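Local structure of nucleoside-diphosphate-sugar epimerase (Pseudomonas aeruginosa, 2X4G) at residues Val41-Pro46 with Arg73-Leu78; Asp79-Ser84 with Asn107-Ala112. The protein probably binds a nicotinamide dinucleotide in a Rossmann-type domain and may act as a sugar-nucleotide epimerase or a related oxidoreductase. All blocks are in the same frame, centred on the assembly; numbering follows the deposited sequence.

Overall arrangement
Both contacts lie on one face of the mixed sheet in the Rossmann-type domain, their centres about 10 Å apart, and they follow each other along the chain. Contact 1 sets the end of helix 68-74 and the turn after it against strand 39-44; the chain then enters strand 80-83, which helix 98-116 covers in contact 2. Two successive beta-alpha-beta crossovers thus pack side by side, 59-62/68-74/80-83 and 80-83/98-116/121-124. L75 joins them: its CD1 lies 3.7 Å from CB of A112, and its CD2 lies 4.1 Å from CG2 of V81. L75 thus links the two apolar interfaces between sheet and helices, consistent with the dinucleotide-binding half of the family fold.

Contact 1 of 2, residues Val41-Pro46 with Arg73-Leu78; sequences VLIHRP and RALRGL
I43 and V41, alternate residues of strand 39-44, point toward the end of helix 68-74 and the turn that follows, in the Rossmann-type crossover from strand 59-62 to strand 80-83. I43 does most of the work. With chi1 at -60°, its CG1 is anti to the carbonyl carbon and CG2 anti to the backbone N, and the two branches straddle the methyl of A74: CG1 and CG2 each lie 3.9 Å from A74 CB. An extended chi2 carries CD1 onward past A74 O to CD2 of L75, the two side chains crossing nearly at a right angle. L75 starts out facing away from the strand, and it is the end of its chain that returns to I43. Two residues earlier in the strand, V41 CG2 meets L78 CD2 at 3.9 Å. All five touching residues are buried, and A17 of strand 15-19 closes in beside both V41 and L78. R61 NH2 donates to the carbonyls of A74 and R76, tying the turn back to strand 59-62. Within segment 73-78, R73 O takes two bonds from R76, approaching from opposite faces of its carbonyl plane: backbone N at 3.2 Å and NH1 at 2.7 Å.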
loop_
_atom_site.group_PDB
_atom_site.type_symbol
_atom_site.label_atom_id
_atom_site.label_comp_id
_atom_site.label_asym_id
_atom_site.label_seq_id
_atom_site.Cartn_x
_atom_site.Cartn_y
_atom_site.Cartn_z
ATOM N N VAL A 41 -1.057 23.756 -31.557
ATOM C CA VAL A 41 -2.366 23.190 -31.283
ATOM C C VAL A 41 -2.293 22.409 -29.966
ATOM O O VAL A 41 -1.322 21.699 -29.716
ATOM C CB VAL A 41 -2.851 22.284 -32.440
ATOM C CG1 VAL A 41 -4.139 21.563 -32.062
ATOM C CG2 VAL A 41 -3.037 23.110 -33.721
ATOM N N LEU A 42 -3.310 22.572 -29.126
ATOM C CA LEU A 42 -3.427 21.837 -27.873
ATOM C C LEU A 42 -4.675 20.959 -27.921
ATOM O O LEU A 42 -5.804 21.464 -27.998
ATOM C CB LEU A 42 -3.546 22.797 -26.688
ATOM C CG LEU A 42 -2.440 23.820 -26.521
ATOM C CD1 LEU A 42 -2.672 24.655 -25.270
ATOM C CD2 LEU A 42 -1.093 23.110 -26.491
ATOM N N ILE A 43 -4.469 19.645 -27.905
ATOM C CA ILE A 43 -5.572 18.702 -27.857
ATOM C C ILE A 43 -5.807 18.364 -26.390
ATOM O O ILE A 43 -4.938 17.806 -25.750
ATOM C CB ILE A 43 -5.267 17.436 -28.678
ATOM C CG1 ILE A 43 -5.011 17.794 -30.155
ATOM C CG2 ILE A 43 -6.428 16.441 -28.598
ATOM C CD1 ILE A 43 -4.413 16.657 -30.957
ATOM N N HIS A 44 -6.976 18.721 -25.865
ATOM C CA HIS A 44 -7.283 18.527 -24.448
ATOM C C HIS A 44 -8.625 17.889 -24.189
ATOM O O HIS A 44 -9.549 17.975 -25.008
ATOM C CB HIS A 44 -7.290 19.864 -23.742
ATOM C CG HIS A 44 -8.378 20.784 -24.193
ATOM N ND1 HIS A 44 -9.594 20.871 -23.551
ATOM C CD2 HIS A 44 -8.419 21.684 -25.199
ATOM C CE1 HIS A 44 -10.349 21.770 -24.154
ATOM N NE2 HIS A 44 -9.655 22.283 -25.154
ATOM N N ARG A 45 -8.761 17.274 -23.025
ATOM C CA ARG A 45 -10.063 16.727 -22.666
ATOM C C ARG A 45 -10.956 17.860 -22.135
ATOM O O ARG A 45 -10.461 18.892 -21.681
ATOM C CB ARG A 45 -9.916 15.530 -21.733
ATOM C CG ARG A 45 -9.399 15.791 -20.371
ATOM C CD ARG A 45 -9.052 14.443 -19.709
ATOM N NE ARG A 45 -7.709 13.994 -20.083
ATOM C CZ ARG A 45 -7.146 12.839 -19.707
ATOM N NH1 ARG A 45 -7.818 11.963 -18.948
ATOM N NH2 ARG A 45 -5.896 12.550 -20.101
ATOM N N PRO A 46 -12.271 17.705 -22.252
ATOM C CA PRO A 46 -13.129 18.836 -21.946
ATOM C C PRO A 46 -13.041 19.286 -20.493
ATOM O O PRO A 46 -13.188 20.466 -20.206
ATOM C CB PRO A 46 -14.531 18.310 -22.280
ATOM C CG PRO A 46 -14.410 16.855 -22.253
ATOM C CD PRO A 46 -13.041 16.539 -22.697
ATOM N N ARG A 73 -10.433 14.140 -35.613
ATOM C CA ARG A 73 -10.765 15.501 -35.977
ATOM C C ARG A 73 -9.731 16.457 -35.360
ATOM O O ARG A 73 -9.232 17.353 -36.040
ATOM C CB ARG A 73 -12.194 15.839 -35.525
ATOM C CG ARG A 73 -12.689 17.248 -35.930
ATOM C CD ARG A 73 -13.706 17.781 -34.910
ATOM N NE ARG A 73 -14.941 16.993 -34.946
ATOM C CZ ARG A 73 -15.880 16.960 -33.991
ATOM N NH1 ARG A 73 -15.749 17.668 -32.865
ATOM N NH2 ARG A 73 -16.966 16.206 -34.170
ATOM N N ALA A 74 -9.388 16.250 -34.095
ATOM C CA ALA A 74 -8.384 17.088 -33.448
ATOM C C ALA A 74 -6.980 16.920 -34.041
ATOM O O ALA A 74 -6.152 17.818 -33.923
ATOM C CB ALA A 74 -8.360 16.828 -31.955
ATOM N N LEU A 75 -6.713 15.779 -34.669
ATOM C CA LEU A 75 -5.418 15.521 -35.298
ATOM C C LEU A 75 -5.351 15.903 -36.794
ATOM O O LEU A 75 -4.355 15.618 -37.473
ATOM C CB LEU A 75 -5.057 14.048 -35.135
ATOM C CG LEU A 75 -4.857 13.558 -33.700
ATOM C CD1 LEU A 75 -4.797 12.056 -33.712
ATOM C CD2 LEU A 75 -3.602 14.143 -33.034
ATOM N N ARG A 76 -6.396 16.547 -37.313
ATOM C CA ARG A 76 -6.406 16.987 -38.708
ATOM C C ARG A 76 -5.350 18.093 -38.935
ATOM O O ARG A 76 -5.150 18.964 -38.077
ATOM C CB ARG A 76 -7.804 17.497 -39.096
ATOM C CG ARG A 76 -8.133 18.905 -38.570
ATOM C CD ARG A 76 -9.626 19.240 -38.634
ATOM N NE ARG A 76 -9.915 20.574 -38.091
ATOM C CZ ARG A 76 -10.164 20.857 -36.809
ATOM N NH1 ARG A 76 -10.191 19.914 -35.866
ATOM N NH2 ARG A 76 -10.406 22.109 -36.456
ATOM N N GLY A 77 -4.682 18.031 -40.088
ATOM C CA GLY A 77 -3.907 19.148 -40.618
ATOM C C GLY A 77 -2.752 19.590 -39.753
ATOM O O GLY A 77 -2.472 20.790 -39.640
ATOM N N LEU A 78 -2.091 18.612 -39.142
ATOM C CA LEU A 78 -0.938 18.850 -38.313
ATOM C C LEU A 78 0.311 18.419 -39.041
ATOM O O LEU A 78 0.274 17.466 -39.837
ATOM C CB LEU A 78 -1.028 18.027 -37.043
ATOM C CG LEU A 78 -2.142 18.320 -36.040
ATOM C CD1 LEU A 78 -2.001 17.313 -34.905
ATOM C CD2 LEU A 78 -2.108 19.753 -35.515
#

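Contact 2 of 2, residues Asp79-Ser84 with Asn107-Ala112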
loop_
_atom_site.group_PDB
_atom_site.type_symbol
_atom_site.label_atom_id
_atom_site.label_comp_id
_atom_site.label_asym_id
_atom_site.label_seq_id
_atom_site.Cartn_x
_atom_site.Cartn_y
_atom_site.Cartn_z
ATOM N N ASP A 79 1.425 19.095 -38.755
ATOM C CA ASP A 79 2.731 18.588 -39.172
ATOM C C ASP A 79 3.379 17.686 -38.106
ATOM O O ASP A 79 4.384 17.058 -38.368
ATOM C CB ASP A 79 3.665 19.734 -39.514
ATOM C CG ASP A 79 3.166 20.569 -40.666
ATOM O OD1 ASP A 79 3.572 20.279 -41.803
ATOM O OD2 ASP A 79 2.379 21.512 -40.438
ATOM N N GLY A 80 2.818 17.616 -36.907
ATOM C CA GLY A 80 3.319 16.681 -35.882
ATOM C C GLY A 80 2.551 16.737 -34.562
ATOM O O GLY A 80 1.752 17.644 -34.349
ATOM N N VAL A 81 2.801 15.773 -33.672
ATOM C CA VAL A 81 2.101 15.698 -32.387
ATOM C C VAL A 81 2.959 15.101 -31.261
ATOM O O VAL A 81 3.583 14.052 -31.416
ATOM C CB VAL A 81 0.791 14.886 -32.535
ATOM C CG1 VAL A 81 1.077 13.423 -32.891
ATOM C CG2 VAL A 81 -0.058 15.003 -31.268
ATOM N N ILE A 82 2.978 15.768 -30.123
ATOM C CA ILE A 82 3.617 15.222 -28.934
ATOM C C ILE A 82 2.559 14.613 -28.017
ATOM O O ILE A 82 1.555 15.246 -27.736
ATOM C CB ILE A 82 4.392 16.306 -28.164
ATOM C CG1 ILE A 82 5.537 16.835 -29.029
ATOM C CG2 ILE A 82 4.942 15.747 -26.861
ATOM C CD1 ILE A 82 6.263 18.034 -28.456
ATOM N N PHE A 83 2.796 13.391 -27.551
ATOM C CA PHE A 83 1.899 12.715 -26.611
ATOM C C PHE A 83 2.522 12.600 -25.213
ATOM O O PHE A 83 3.458 11.832 -25.024
ATOM C CB PHE A 83 1.544 11.321 -27.140
ATOM C CG PHE A 83 0.553 10.594 -26.294
ATOM C CD1 PHE A 83 -0.792 10.672 -26.567
ATOM C CD2 PHE A 83 0.967 9.825 -25.216
ATOM C CE1 PHE A 83 -1.719 9.997 -25.780
ATOM C CE2 PHE A 83 0.057 9.136 -24.423
ATOM C CZ PHE A 83 -1.291 9.230 -24.702
ATOM N N SER A 84 1.981 13.355 -24.248
ATOM C CA SER A 84 2.407 13.294 -22.828
ATOM C C SER A 84 1.575 12.357 -21.952
ATOM O O SER A 84 0.445 12.677 -21.584
ATOM C CB SER A 84 2.376 14.688 -22.217
ATOM O OG SER A 84 3.337 15.505 -22.863
ATOM N N ASN A 107 -3.899 3.263 -27.104
ATOM C CA ASN A 107 -4.213 2.542 -28.326
ATOM C C ASN A 107 -5.103 3.341 -29.283
ATOM O O ASN A 107 -4.822 3.386 -30.484
ATOM C CB ASN A 107 -4.791 1.159 -28.049
ATOM C CG ASN A 107 -4.267 0.129 -29.019
ATOM O OD1 ASN A 107 -3.049 0.048 -29.260
ATOM N ND2 ASN A 107 -5.170 -0.652 -29.607
ATOM N N PRO A 108 -6.157 4.000 -28.765
ATOM C CA PRO A 108 -6.989 4.795 -29.663
ATOM C C PRO A 108 -6.229 5.956 -30.307
ATOM O O PRO A 108 -6.507 6.323 -31.448
ATOM C CB PRO A 108 -8.104 5.323 -28.743
ATOM C CG PRO A 108 -8.135 4.402 -27.603
ATOM C CD PRO A 108 -6.704 3.990 -27.400
ATOM N N PHE A 109 -5.287 6.528 -29.573
ATOM C CA PHE A 109 -4.523 7.662 -30.061
ATOM C C PHE A 109 -3.768 7.265 -31.312
ATOM O O PHE A 109 -3.798 7.969 -32.314
ATOM C CB PHE A 109 -3.566 8.165 -28.973
ATOM C CG PHE A 109 -2.492 9.074 -29.484
ATOM C CD1 PHE A 109 -2.767 10.405 -29.751
ATOM C CD2 PHE A 109 -1.214 8.595 -29.707
ATOM C CE1 PHE A 109 -1.798 11.237 -30.230
ATOM C CE2 PHE A 109 -0.242 9.420 -30.179
ATOM C CZ PHE A 109 -0.532 10.751 -30.445
ATOM N N TYR A 110 -3.095 6.127 -31.241
ATOM C CA TYR A 110 -2.362 5.595 -32.383
ATOM C C TYR A 110 -3.321 5.287 -33.529
ATOM O O TYR A 110 -3.060 5.626 -34.695
ATOM C CB TYR A 110 -1.602 4.338 -31.986
ATOM C CG TYR A 110 -0.434 4.590 -31.067
ATOM C CD1 TYR A 110 0.601 5.419 -31.443
ATOM C CD2 TYR A 110 -0.358 3.989 -29.829
ATOM C CE1 TYR A 110 1.685 5.651 -30.609
ATOM C CE2 TYR A 110 0.725 4.214 -28.987
ATOM C CZ TYR A 110 1.742 5.040 -29.386
ATOM O OH TYR A 110 2.814 5.248 -28.559
ATOM N N ALA A 111 -4.438 4.658 -33.187
ATOM C CA ALA A 111 -5.521 4.482 -34.142
ATOM C C ALA A 111 -5.813 5.802 -34.864
ATOM O O ALA A 111 -5.747 5.851 -36.090
ATOM C CB ALA A 111 -6.779 3.958 -33.444
ATOM N N ALA A 112 -6.096 6.870 -34.110
ATOM C CA ALA A 112 -6.498 8.155 -34.713
ATOM C C ALA A 112 -5.392 8.807 -35.530
ATOM O O ALA A 112 -5.687 9.500 -36.495
ATOM C CB ALA A 112 -6.999 9.114 -33.669
#
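A112 N donates to P108 O at 2.7 Å, a backbone bond in the turn of helix 98-116 that presents F109 to V81 and F83 of strand 80-83. The F109 ring is what the helix contributes here. Its CG stands anti to the backbone N (chi1 164°), which sends the ring from the helix toward the sheet. F83 has the same kind of first torsion, and the two side chains lie alongside each other, running in opposite senses. CD1 of F83 sits over the centre of the F109 ring, 3.5 Å above its plane, with F109 CG its closest atom at 3.7 Å. The planes are inclined at 43° and the centroids lie 4.6 Å apart, so the two rings meet obliquely. F83 CB adds to the contact, lying 3.9 Å from F109 CZ. V81 meets the same ring differently: its CG1 comes up to the edge, near the ring plane, 4.0 Å from CZ. L19 and I121, from the strands flanking 80-83, also touch F109, and the neighbouring Y110 turns one ring face toward F109 CD2 and also reaches Q165, A166 and Q169 of helix 154-171. With three apolar side chains buried between a central parallel strand and the helix that follows it, this is the sheet-to-helix interface of a beta-alpha-beta crossover, typical of the Rossmann fold.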